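Local coordinates for stress responsive alpha-beta protein (Jannaschia sp., PDB 3BB5) that is of unknown function but forms a dimer with a ferredoxin-like alpha-beta fold of the stress-responsive A/B barrel family, at residues 40-45 and 58-63; 33-38 and 73-78; 46-51 and 91-96; 21-26 and 85-90. One frame throughout, in Å; residues are numbered along the deposited sequence.

Interaction 1 (40-45 and 58-63); sequences EAMAIL and FRHGPN
Met42 and Leu45 of helix 34-48 lie over Phe58 and His60 of strand 55-62, the axes of the two short segments running nearly antiparallel at 164° and coming within 9.7 Å of each other. Met42, a selenomethionine, makes the larger share of the helix side of the contact. Its CB sits squarely above the centre of the His60 imidazole, 3.8 Å from the ring centroid, a CH-pi contact 8° off the normal. The chain then bends at chi2 and chi3 and slides past His60, bringing SE to 3.7 Å from His60 CB. The same SE is 4.1 Å from Phe58 CZ and approaches that ring at its edge, a Met-aromatic contact. One turn on, Leu45 meets Phe58 at about a right angle, with Leu45 CB 3.5 Å from Phe58 CZ and Leu45 O over one ring face. With CG anti to the backbone N (chi1 175°), the Phe58 ring extends to Leu45. No hydrogen bond joins the two segments, yet His60 is firmly oriented: ND1 is hydrogen-bonded to Tyr75 OH and NE2 to Asp46 OD2, which fixes the rotation of the ring under Met42. Arg59, between the two aromatic residues in sequence, packs instead on Tyr22 of the second subunit. A helix laid on one face of an antiparallel sheet through alternate strand residues is the basic layer of the ferredoxin-like alpha-beta fold.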
loop_
_atom_site.group_PDB
_atom_site.type_symbol
_atom_site.label_atom_id
_atom_site.label_comp_id
_atom_site.label_asym_id
_atom_site.label_seq_id
_atom_site.Cartn_x
_atom_site.Cartn_y
_atom_site.Cartn_z
ATOM N N GLU A 40 1.653 2.808 19.889
ATOM C CA GLU A 40 2.957 3.314 20.386
ATOM C C GLU A 40 4.055 3.247 19.312
ATOM O O GLU A 40 4.860 4.180 19.182
ATOM C CB GLU A 40 3.425 2.589 21.660
ATOM C CG GLU A 40 3.337 3.417 23.008
ATOM N N ALA A 41 4.109 2.149 18.558
ATOM C CA ALA A 41 5.071 2.017 17.447
ATOM C C ALA A 41 4.841 3.096 16.370
ATOM O O ALA A 41 5.780 3.671 15.872
ATOM C CB ALA A 41 5.011 0.645 16.853
HETATM N N MSE A 42 3.585 3.396 16.050
HETATM C CA MSE A 42 3.277 4.502 15.143
HETATM C C MSE A 42 3.746 5.890 15.628
HETATM O O MSE A 42 4.255 6.654 14.804
HETATM C CB MSE A 42 1.780 4.544 14.817
HETATM C CG MSE A 42 1.253 3.289 14.058
HETATM SE SE MSE A 42 2.238 2.818 12.450
HETATM C CE MSE A 42 3.603 1.643 13.121
ATOM N N ALA A 43 3.592 6.194 16.933
ATOM C CA ALA A 43 4.112 7.429 17.526
ATOM C C ALA A 43 5.619 7.461 17.495
ATOM O O ALA A 43 6.209 8.521 17.288
ATOM C CB ALA A 43 3.625 7.606 18.980
ATOM N N ILE A 44 6.250 6.308 17.711
ATOM C CA ILE A 44 7.708 6.203 17.611
ATOM C C ILE A 44 8.204 6.498 16.159
ATOM O O ILE A 44 9.134 7.271 15.947
ATOM C CB ILE A 44 8.232 4.841 18.151
ATOM C CG1 ILE A 44 8.079 4.793 19.682
ATOM C CG2 ILE A 44 9.687 4.616 17.722
ATOM C CD1 ILE A 44 8.133 3.375 20.338
ATOM N N LEU A 45 7.546 5.904 15.179
ATOM C CA LEU A 45 7.838 6.178 13.770
ATOM C C LEU A 45 7.489 7.596 13.267
ATOM O O LEU A 45 8.275 8.176 12.514
ATOM C CB LEU A 45 7.215 5.115 12.914
ATOM C CG LEU A 45 7.757 3.689 13.154
ATOM C CD1 LEU A 45 7.003 2.706 12.249
ATOM C CD2 LEU A 45 9.264 3.613 12.931
ATOM N N PHE A 58 5.458 9.923 5.871
ATOM C CA PHE A 58 5.084 8.791 6.689
ATOM C C PHE A 58 3.624 8.980 7.120
ATOM O O PHE A 58 3.253 10.003 7.638
ATOM C CB PHE A 58 6.014 8.629 7.896
ATOM C CG PHE A 58 5.574 7.526 8.845
ATOM C CD1 PHE A 58 5.797 6.199 8.536
ATOM C CD2 PHE A 58 4.905 7.819 10.025
ATOM C CE1 PHE A 58 5.371 5.184 9.368
ATOM C CE2 PHE A 58 4.480 6.807 10.854
ATOM C CZ PHE A 58 4.719 5.476 10.518
ATOM N N ARG A 59 2.810 7.974 6.850
ATOM C CA ARG A 59 1.378 7.994 7.070
ATOM C C ARG A 59 0.891 6.629 7.571
ATOM O O ARG A 59 1.380 5.585 7.146
ATOM C CB ARG A 59 0.664 8.288 5.748
ATOM C CG ARG A 59 0.829 9.709 5.236
ATOM C CD ARG A 59 0.091 10.739 6.085
ATOM N NE ARG A 59 -0.075 11.969 5.314
ATOM C CZ ARG A 59 0.865 12.896 5.143
ATOM N NH1 ARG A 59 2.056 12.781 5.723
ATOM N NH2 ARG A 59 0.610 13.958 4.386
ATOM N N HIS A 60 -0.082 6.642 8.472
ATOM C CA HIS A 60 -0.604 5.414 9.059
ATOM C C HIS A 60 -2.094 5.529 9.376
ATOM O O HIS A 60 -2.594 6.621 9.661
ATOM C CB HIS A 60 0.203 5.018 10.300
ATOM C CG HIS A 60 0.220 6.050 11.383
ATOM N ND1 HIS A 60 -0.744 6.114 12.365
ATOM C CD2 HIS A 60 1.111 7.033 11.666
ATOM C CE1 HIS A 60 -0.457 7.105 13.197
ATOM N NE2 HIS A 60 0.653 7.689 12.784
ATOM N N GLY A 61 -2.814 4.402 9.325
ATOM C CA GLY A 61 -4.201 4.418 9.778
ATOM C C GLY A 61 -4.933 3.104 9.643
ATOM O O GLY A 61 -4.369 2.151 9.138
ATOM N N PRO A 62 -6.192 3.060 10.109
ATOM C CA PRO A 62 -7.004 1.894 9.882
ATOM C C PRO A 62 -7.256 1.673 8.427
ATOM O O PRO A 62 -7.421 2.611 7.683
ATOM C CB PRO A 62 -8.329 2.214 10.585
ATOM C CG PRO A 62 -8.320 3.714 10.854
ATOM C CD PRO A 62 -6.893 4.101 10.897
ATOM N N ASN A 63 -7.338 0.404 8.067
ATOM C CA ASN A 63 -7.845 -0.030 6.792
ATOM C C ASN A 63 -9.383 -0.102 6.826
ATOM O O ASN A 63 -9.973 -1.030 7.400
ATOM C CB ASN A 63 -7.216 -1.388 6.467
ATOM C CG ASN A 63 -7.601 -1.918 5.107
ATOM O OD1 ASN A 63 -8.172 -1.216 4.271
ATOM N ND2 ASN A 63 -7.266 -3.183 4.872
#

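Interaction 2 (33-38 and 73-78); sequences GAMDRI and YPYGFL
Met35 CE, the methyl of a selenomethionine, rests over one face of the Tyr75 ring, 3.7 Å from Tyr75 CD2 and displaced from the centre toward the rim. It makes a CH-pi contact, 22° off the ring normal. SE follows more obliquely, 4.9 Å from the Tyr75 ring centroid, which adds a Met-aromatic component. Bends at chi2 and chi3 bring this end of Met35 closer to the strand than the start of the side chain is. One turn further along the helix, Ile38 CG2 brushes Tyr75 CD1 at 4.2 Å, so two side chains of the first helical turns share one aromatic ring. Tyr75 meets them with CG anti to its backbone N (chi1 -156°), and the ring is directed at helix 34-48, where Met39 and Met42 also touch it.

The next shell sets these groups in place. The bond from Tyr75 OH to His60 ND1 orients the ring, and the Tyr75 backbone pairs with Leu27 on the strand's other flank. Pro29 packs against Met35, while Leu27 and Leu103 pack against Ile38; Gly33 occupies the N-cap position of the helix. A leucine in place of Tyr75 would probably leave Met35 CE without its flat aromatic seat and His60 without its hydroxyl mate. The contact is probably chiefly one of dispersion between polarisable groups, with the one polar atom of the tyrosine side chain satisfied by a neighbouring strand rather than by helix 34-48.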
loop_
_atom_site.group_PDB
_atom_site.type_symbol
_atom_site.label_atom_id
_atom_site.label_comp_id
_atom_site.label_asym_id
_atom_site.label_seq_id
_atom_site.Cartn_x
_atom_site.Cartn_y
_atom_site.Cartn_z
ATOM N N GLY A 33 -3.802 -6.261 23.913
ATOM C CA GLY A 33 -2.974 -5.070 23.751
ATOM C C GLY A 33 -2.151 -4.968 22.471
ATOM O O GLY A 33 -1.148 -4.285 22.471
ATOM N N ALA A 34 -2.541 -5.673 21.404
ATOM C CA ALA A 34 -1.805 -5.611 20.133
ATOM C C ALA A 34 -1.917 -4.221 19.498
ATOM O O ALA A 34 -0.893 -3.613 19.187
ATOM C CB ALA A 34 -2.279 -6.647 19.179
HETATM N N MSE A 35 -3.137 -3.712 19.322
HETATM C CA MSE A 35 -3.324 -2.359 18.756
HETATM C C MSE A 35 -2.709 -1.220 19.577
HETATM O O MSE A 35 -2.173 -0.255 19.012
HETATM C CB MSE A 35 -4.801 -2.053 18.527
HETATM C CG MSE A 35 -5.346 -2.513 17.164
HETATM SE SE MSE A 35 -4.328 -1.942 15.562
HETATM C CE MSE A 35 -3.923 -0.097 15.898
ATOM N N ASP A 36 -2.800 -1.320 20.895
ATOM C CA ASP A 36 -2.130 -0.381 21.781
ATOM C C ASP A 36 -0.625 -0.305 21.509
ATOM O O ASP A 36 -0.075 0.778 21.414
ATOM C CB ASP A 36 -2.364 -0.736 23.269
ATOM C CG ASP A 36 -3.722 -0.258 23.797
ATOM O OD1 ASP A 36 -4.605 0.122 22.991
ATOM O OD2 ASP A 36 -3.918 -0.291 25.031
ATOM N N ARG A 37 0.027 -1.457 21.391
ATOM C CA ARG A 37 1.465 -1.498 21.167
ATOM C C ARG A 37 1.790 -0.960 19.783
ATOM O O ARG A 37 2.762 -0.242 19.601
ATOM C CB ARG A 37 1.983 -2.934 21.293
ATOM C CG ARG A 37 3.516 -3.001 21.323
ATOM C CD ARG A 37 4.113 -4.346 21.785
ATOM N NE ARG A 37 3.369 -4.948 22.886
ATOM C CZ ARG A 37 2.437 -5.885 22.740
ATOM N NH1 ARG A 37 2.130 -6.352 21.555
ATOM N NH2 ARG A 37 1.805 -6.354 23.792
ATOM N N ILE A 38 0.955 -1.325 18.811
ATOM C CA ILE A 38 1.100 -0.838 17.430
ATOM C C ILE A 38 0.963 0.659 17.364
ATOM O O ILE A 38 1.684 1.301 16.630
ATOM C CB ILE A 38 0.100 -1.492 16.470
ATOM C CG1 ILE A 38 0.510 -2.968 16.281
ATOM C CG2 ILE A 38 0.032 -0.685 15.129
ATOM C CD1 ILE A 38 -0.436 -3.850 15.493
ATOM N N TYR A 73 -6.027 -7.470 7.201
ATOM C CA TYR A 73 -5.093 -6.399 7.594
ATOM C C TYR A 73 -5.852 -5.182 8.031
ATOM O O TYR A 73 -6.146 -4.320 7.206
ATOM C CB TYR A 73 -4.236 -5.999 6.416
ATOM C CG TYR A 73 -3.423 -7.118 5.868
ATOM C CD1 TYR A 73 -2.383 -7.674 6.633
ATOM C CD2 TYR A 73 -3.678 -7.638 4.584
ATOM C CE1 TYR A 73 -1.627 -8.715 6.141
ATOM C CE2 TYR A 73 -2.917 -8.677 4.084
ATOM C CZ TYR A 73 -1.886 -9.210 4.868
ATOM O OH TYR A 73 -1.113 -10.250 4.401
ATOM N N PRO A 74 -6.177 -5.093 9.321
ATOM C CA PRO A 74 -6.996 -3.989 9.745
ATOM C C PRO A 74 -6.224 -2.642 9.925
ATOM O O PRO A 74 -6.862 -1.630 10.174
ATOM C CB PRO A 74 -7.569 -4.493 11.076
ATOM C CG PRO A 74 -6.501 -5.334 11.614
ATOM C CD PRO A 74 -5.847 -5.990 10.439
ATOM N N TYR A 75 -4.895 -2.640 9.787
ATOM C CA TYR A 75 -4.085 -1.421 10.025
ATOM C C TYR A 75 -2.818 -1.456 9.172
ATOM O O TYR A 75 -2.244 -2.516 8.927
ATOM C CB TYR A 75 -3.736 -1.256 11.538
ATOM C CG TYR A 75 -3.432 0.192 11.951
ATOM C CD1 TYR A 75 -2.150 0.706 11.852
ATOM C CD2 TYR A 75 -4.433 1.048 12.389
ATOM C CE1 TYR A 75 -1.860 1.985 12.198
ATOM C CE2 TYR A 75 -4.145 2.364 12.731
ATOM C CZ TYR A 75 -2.852 2.820 12.628
ATOM O OH TYR A 75 -2.529 4.122 12.951
ATOM N N GLY A 76 -2.387 -0.296 8.689
ATOM C CA GLY A 76 -1.177 -0.250 7.884
ATOM C C GLY A 76 -0.515 1.087 7.846
ATOM O O GLY A 76 -1.008 2.075 8.403
ATOM N N PHE A 77 0.648 1.109 7.232
ATOM C CA PHE A 77 1.346 2.370 7.032
ATOM C C PHE A 77 2.118 2.410 5.742
ATOM O O PHE A 77 2.245 1.410 5.082
ATOM C CB PHE A 77 2.192 2.764 8.255
ATOM C CG PHE A 77 3.278 1.781 8.633
ATOM C CD1 PHE A 77 3.024 0.768 9.516
ATOM C CD2 PHE A 77 4.577 1.947 8.177
ATOM C CE1 PHE A 77 4.034 -0.089 9.919
ATOM C CE2 PHE A 77 5.575 1.108 8.548
ATOM C CZ PHE A 77 5.314 0.087 9.432
ATOM N N LEU A 78 2.540 3.623 5.379
ATOM C CA LEU A 78 3.235 3.941 4.134
ATOM C C LEU A 78 4.424 4.869 4.427
ATOM O O LEU A 78 4.246 5.920 5.056
ATOM C CB LEU A 78 2.305 4.648 3.147
ATOM C CG LEU A 78 2.919 4.717 1.735
ATOM C CD1 LEU A 78 2.665 3.384 0.917
ATOM C CD2 LEU A 78 2.451 5.947 0.955
#

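Interaction 3 (46-51 and 91-96); sequences DGLAPE and AVHPTH
Leu48 packs the later part of helix 34-48 against the junction between helices 84-92 and 94-105, touching Thr95 and His96 through apolar contacts and His93 through a CH-pi contact. Its two methyls part to different neighbours. CD1 lies almost exactly above the centre of the His93 imidazole, 3.5 Å from the ring centroid and 9° off the normal. CD2 lies 4.0 Å from His96 CB, near the start of helix 94-105, while Leu48 CB is 4.0 Å from Thr95 CG2. With Leu48 CG anti to the backbone N (chi1 176°), the branch extends across to these residues.

The opposite face of the His93 ring carries Pro94 CD, which leaves the imidazole sandwiched between proline and leucine. His93 is also the N-cap of helix 94-105: its ND1 accepts from Thr95 N at 3.0 Å, with the donor tilted slightly from the ring plane. An alanine at His93 would probably leave Thr95 N without this acceptor and Leu48 CD1 without its flat surface. His96 ND1 ties the new helix back to the old one by donating to Ala91 O at 2.9 Å; the oxygen lies in the imidazole plane, although ND1 stands above the carbonyl plane.

Toward strand 55-62, Ala49, in a 3-10 segment, packs on Leu55 and Phe58. The stretch 46-51 is therefore held between strand 55-62 and the start of helix 94-105, while the His96 ring meets Tyr90 of helix 84-92.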
loop_
_atom_site.group_PDB
_atom_site.type_symbol
_atom_site.label_atom_id
_atom_site.label_comp_id
_atom_site.label_asym_id
_atom_site.label_seq_id
_atom_site.Cartn_x
_atom_site.Cartn_y
_atom_site.Cartn_z
ATOM N N ASP A 46 6.386 8.184 13.745
ATOM C CA ASP A 46 6.086 9.606 13.482
ATOM C C ASP A 46 7.234 10.526 13.927
ATOM O O ASP A 46 7.568 11.491 13.241
ATOM C CB ASP A 46 4.793 10.078 14.161
ATOM C CG ASP A 46 3.527 9.610 13.436
ATOM O OD1 ASP A 46 3.589 9.368 12.213
ATOM O OD2 ASP A 46 2.472 9.428 14.099
ATOM N N GLY A 47 7.828 10.212 15.073
ATOM C CA GLY A 47 8.965 10.954 15.575
ATOM C C GLY A 47 10.205 10.791 14.759
ATOM O O GLY A 47 10.960 11.734 14.597
ATOM N N LEU A 48 10.447 9.586 14.274
ATOM C CA LEU A 48 11.612 9.325 13.446
ATOM C C LEU A 48 11.584 9.962 12.050
ATOM O O LEU A 48 12.592 10.516 11.622
ATOM C CB LEU A 48 11.898 7.819 13.343
ATOM C CG LEU A 48 13.040 7.413 12.409
ATOM C CD1 LEU A 48 14.373 7.964 12.914
ATOM C CD2 LEU A 48 13.037 5.898 12.197
ATOM N N ALA A 49 10.465 9.905 11.352
ATOM C CA ALA A 49 10.366 10.353 9.940
ATOM C C ALA A 49 11.045 11.714 9.624
ATOM O O ALA A 49 11.831 11.783 8.674
ATOM C CB ALA A 49 8.938 10.405 9.521
ATOM N N PRO A 50 10.742 12.792 10.409
ATOM C CA PRO A 50 11.360 14.125 10.209
ATOM C C PRO A 50 12.846 14.163 10.388
ATOM O O PRO A 50 13.458 15.146 10.044
ATOM C CB PRO A 50 10.716 14.995 11.301
ATOM C CG PRO A 50 9.550 14.256 11.783
ATOM C CD PRO A 50 9.772 12.819 11.520
ATOM N N GLU A 51 13.418 13.121 10.974
ATOM C CA GLU A 51 14.829 13.057 11.288
ATOM C C GLU A 51 15.589 12.303 10.227
ATOM O O GLU A 51 16.798 12.238 10.286
ATOM C CB GLU A 51 15.021 12.428 12.695
ATOM C CG GLU A 51 14.272 13.214 13.833
ATOM C CD GLU A 51 14.694 14.700 13.860
ATOM O OE1 GLU A 51 15.936 14.948 13.716
ATOM O OE2 GLU A 51 13.806 15.597 13.985
ATOM N N ALA A 91 15.788 1.269 7.741
ATOM C CA ALA A 91 15.899 -0.103 8.211
ATOM C C ALA A 91 16.782 -0.217 9.449
ATOM O O ALA A 91 16.379 -0.819 10.435
ATOM C CB ALA A 91 16.463 -0.977 7.115
ATOM N N VAL A 92 17.969 0.388 9.387
ATOM C CA VAL A 92 18.996 0.179 10.378
ATOM C C VAL A 92 18.933 1.116 11.551
ATOM O O VAL A 92 19.601 0.885 12.538
ATOM C CB VAL A 92 20.418 0.277 9.755
ATOM C CG1 VAL A 92 20.584 -0.792 8.699
ATOM C CG2 VAL A 92 20.692 1.687 9.182
ATOM N N HIS A 93 18.156 2.188 11.467
ATOM C CA HIS A 93 18.139 3.173 12.544
ATOM C C HIS A 93 17.585 2.516 13.819
ATOM O O HIS A 93 16.585 1.794 13.743
ATOM C CB HIS A 93 17.277 4.382 12.128
ATOM C CG HIS A 93 17.365 5.543 13.069
ATOM N ND1 HIS A 93 16.756 5.557 14.304
ATOM C CD2 HIS A 93 17.980 6.741 12.943
ATOM C CE1 HIS A 93 17.007 6.710 14.903
ATOM N NE2 HIS A 93 17.750 7.444 14.098
ATOM N N PRO A 94 18.212 2.774 14.992
ATOM C CA PRO A 94 17.760 2.141 16.241
ATOM C C PRO A 94 16.303 2.370 16.591
ATOM O O PRO A 94 15.665 1.465 17.121
ATOM C CB PRO A 94 18.680 2.734 17.334
ATOM C CG PRO A 94 19.635 3.667 16.663
ATOM C CD PRO A 94 19.381 3.675 15.189
ATOM N N THR A 95 15.769 3.548 16.307
ATOM C CA THR A 95 14.325 3.825 16.499
ATOM C C THR A 95 13.422 2.893 15.699
ATOM O O THR A 95 12.427 2.389 16.201
ATOM C CB THR A 95 13.974 5.328 16.192
ATOM O OG1 THR A 95 14.841 6.167 16.953
ATOM C CG2 THR A 95 12.541 5.656 16.605
ATOM N N HIS A 96 13.789 2.621 14.458
ATOM C CA HIS A 96 12.981 1.755 13.628
ATOM C C HIS A 96 13.112 0.247 14.005
ATOM O O HIS A 96 12.140 -0.541 13.939
ATOM C CB HIS A 96 13.334 1.953 12.149
ATOM C CG HIS A 96 12.819 0.852 11.312
ATOM N ND1 HIS A 96 13.620 -0.175 10.860
ATOM C CD2 HIS A 96 11.549 0.525 10.985
ATOM C CE1 HIS A 96 12.864 -1.062 10.242
ATOM N NE2 HIS A 96 11.606 -0.655 10.298
#

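Interaction 4 (21-26 and 85-90); sequences LYHLVM and AALDAY. With EDO (1,2-ethanediol), chain G.
His23 and Leu87 both hold CG anti to the backbone N (chi1 -178° and 173°), which extends their side chains toward one another between helix 84-92 and the sheet, as in the ferredoxin-like fold. Leu87 CD1 settles over one face of the His23 imidazole, off centre and 3.7 Å from ND1, in a CH-pi contact. The other methyl, Leu87 CD2, meets Leu21 CD1 at 4.0 Å, so one leucine of helix 84-92 spans two residues on the same side of strand 21-27. Phe81 and Asp118, on the strands to either side, also touch Leu87.

Tyr90, one turn on, approaches His23 obliquely, with Tyr90 CE1 4.2 Å from His23 NE2. His23 is held at both nitrogens: ND1 is hydrogen-bonded to Asp118 OD1, which fixes the ring's rotation, and NE2 to a bound 1,2-ethanediol, probably from the crystallisation liquor. Such a molecule often marks a pocket, here lined by His23, Val25, Tyr90 and His96. The diol's O2 lies at the edge of both the His23 and Tyr90 rings and near their planes, bridging strand and helix: it is 3.2 Å from His23 NE2, 3.1 Å from Tyr90 OH and 3.9 Å from Val25 CG2.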
loop_
_atom_site.group_PDB
_atom_site.type_symbol
_atom_site.label_atom_id
_atom_site.label_comp_id
_atom_site.label_asym_id
_atom_site.label_seq_id
_atom_site.Cartn_x
_atom_site.Cartn_y
_atom_site.Cartn_z
ATOM N N LEU A 21 10.632 5.010 -3.867
ATOM C CA LEU A 21 10.077 3.795 -3.293
ATOM C C LEU A 21 8.943 4.067 -2.309
ATOM O O LEU A 21 9.094 4.827 -1.363
ATOM C CB LEU A 21 11.178 2.970 -2.586
ATOM C CG LEU A 21 12.276 2.302 -3.421
ATOM C CD1 LEU A 21 13.344 1.754 -2.460
ATOM C CD2 LEU A 21 11.728 1.185 -4.314
ATOM N N TYR A 22 7.821 3.398 -2.526
ATOM C CA TYR A 22 6.681 3.465 -1.625
ATOM C C TYR A 22 6.689 2.159 -0.861
ATOM O O TYR A 22 6.454 1.122 -1.433
ATOM C CB TYR A 22 5.370 3.628 -2.401
ATOM C CG TYR A 22 5.040 5.041 -2.863
ATOM C CD1 TYR A 22 6.024 5.998 -3.063
ATOM C CD2 TYR A 22 3.736 5.396 -3.153
ATOM C CE1 TYR A 22 5.716 7.265 -3.497
ATOM C CE2 TYR A 22 3.412 6.670 -3.594
ATOM C CZ TYR A 22 4.406 7.598 -3.762
ATOM O OH TYR A 22 4.087 8.859 -4.195
ATOM N N HIS A 23 6.986 2.242 0.429
ATOM C CA HIS A 23 7.133 1.096 1.352
ATOM C C HIS A 23 5.840 0.978 2.118
ATOM O O HIS A 23 5.553 1.825 2.929
ATOM C CB HIS A 23 8.309 1.417 2.300
ATOM C CG HIS A 23 8.658 0.346 3.295
ATOM N ND1 HIS A 23 9.267 -0.840 2.937
ATOM C CD2 HIS A 23 8.548 0.315 4.649
ATOM C CE1 HIS A 23 9.499 -1.559 4.025
ATOM N NE2 HIS A 23 9.074 -0.882 5.073
ATOM N N LEU A 24 5.042 -0.042 1.818
ATOM C CA LEU A 24 3.745 -0.237 2.428
ATOM C C LEU A 24 3.795 -1.449 3.338
ATOM O O LEU A 24 4.221 -2.527 2.934
ATOM C CB LEU A 24 2.654 -0.428 1.364
ATOM C CG LEU A 24 1.295 -1.014 1.852
ATOM C CD1 LEU A 24 0.464 -0.021 2.747
ATOM C CD2 LEU A 24 0.420 -1.531 0.656
ATOM N N VAL A 25 3.336 -1.264 4.568
ATOM C CA VAL A 25 3.394 -2.305 5.593
ATOM C C VAL A 25 1.972 -2.510 6.127
ATOM O O VAL A 25 1.401 -1.585 6.700
ATOM C CB VAL A 25 4.377 -1.903 6.753
ATOM C CG1 VAL A 25 4.442 -2.987 7.818
ATOM C CG2 VAL A 25 5.766 -1.562 6.190
HETATM N N MSE A 26 1.406 -3.700 5.877
HETATM C CA MSE A 26 0.070 -4.089 6.364
HETATM C C MSE A 26 0.155 -5.087 7.519
HETATM O O MSE A 26 0.888 -6.063 7.466
HETATM C CB MSE A 26 -0.766 -4.666 5.221
HETATM C CG MSE A 26 -0.916 -3.728 4.008
HETATM SE SE MSE A 26 -1.730 -2.007 4.441
HETATM C CE MSE A 26 -3.396 -2.654 5.252
ATOM N N ALA A 85 18.899 3.832 -0.788
ATOM C CA ALA A 85 19.775 4.261 0.277
ATOM C C ALA A 85 18.933 4.777 1.451
ATOM O O ALA A 85 19.252 4.478 2.599
ATOM C CB ALA A 85 20.806 5.344 -0.212
ATOM N N ALA A 86 17.872 5.540 1.157
ATOM C CA ALA A 86 16.945 6.068 2.174
ATOM C C ALA A 86 16.219 4.945 2.920
ATOM O O ALA A 86 16.103 4.999 4.146
ATOM C CB ALA A 86 15.915 7.008 1.546
ATOM N N LEU A 87 15.715 3.946 2.171
ATOM C CA LEU A 87 15.049 2.780 2.770
ATOM C C LEU A 87 15.974 2.031 3.745
ATOM O O LEU A 87 15.552 1.619 4.833
ATOM C CB LEU A 87 14.476 1.844 1.696
ATOM C CG LEU A 87 13.892 0.490 2.148
ATOM C CD1 LEU A 87 12.709 0.639 3.062
ATOM C CD2 LEU A 87 13.515 -0.376 0.961
ATOM N N ASP A 88 17.233 1.877 3.351
ATOM C CA ASP A 88 18.247 1.212 4.172
ATOM C C ASP A 88 18.647 2.006 5.402
ATOM O O ASP A 88 18.919 1.433 6.440
ATOM C CB ASP A 88 19.504 0.957 3.351
ATOM C CG ASP A 88 19.279 -0.003 2.194
ATOM O OD1 ASP A 88 18.297 -0.784 2.212
ATOM O OD2 ASP A 88 20.102 0.052 1.264
ATOM N N ALA A 89 18.701 3.325 5.275
ATOM C CA ALA A 89 18.955 4.208 6.408
ATOM C C ALA A 89 17.885 4.026 7.459
ATOM O O ALA A 89 18.164 3.973 8.632
ATOM C CB ALA A 89 18.991 5.636 5.968
ATOM N N TYR A 90 16.643 3.882 7.005
ATOM C CA TYR A 90 15.499 3.669 7.878
ATOM C C TYR A 90 15.514 2.299 8.539
ATOM O O TYR A 90 15.294 2.180 9.744
ATOM C CB TYR A 90 14.244 3.934 7.060
ATOM C CG TYR A 90 12.943 3.369 7.575
ATOM C CD1 TYR A 90 12.539 2.116 7.211
ATOM C CD2 TYR A 90 12.089 4.126 8.341
ATOM C CE1 TYR A 90 11.352 1.617 7.620
ATOM C CE2 TYR A 90 10.914 3.626 8.770
ATOM C CZ TYR A 90 10.542 2.365 8.401
ATOM O OH TYR A 90 9.335 1.832 8.783
HETATM C C1 EDO G . 8.376 -3.452 9.032
HETATM O O1 EDO G . 9.455 -4.396 8.942
HETATM C C2 EDO G . 8.874 -2.051 9.409
HETATM O O2 EDO G . 9.006 -1.193 8.253
#

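From the N terminus, strand 21-27 opens the widest loop, closed when helix 84-92 reaches it in interaction 4. Inside that loop, the start of helix 34-48 meets strand 75-81 in interaction 2, and within this one the middle of the helix meets strand 55-62 in interaction 1, giving three nested closures. Interaction 3 crosses all of them, joining the later part of helix 34-48 to the junction of helices 84-92 and 94-105. Interactions 1, 2 and 4 thus lay helices on neighbouring strands of one sheet, while interaction 3 ties a helix to a helix junction. Backbone pairing of Phe77 with Val25 joins interactions 2 and 4 within the sheet.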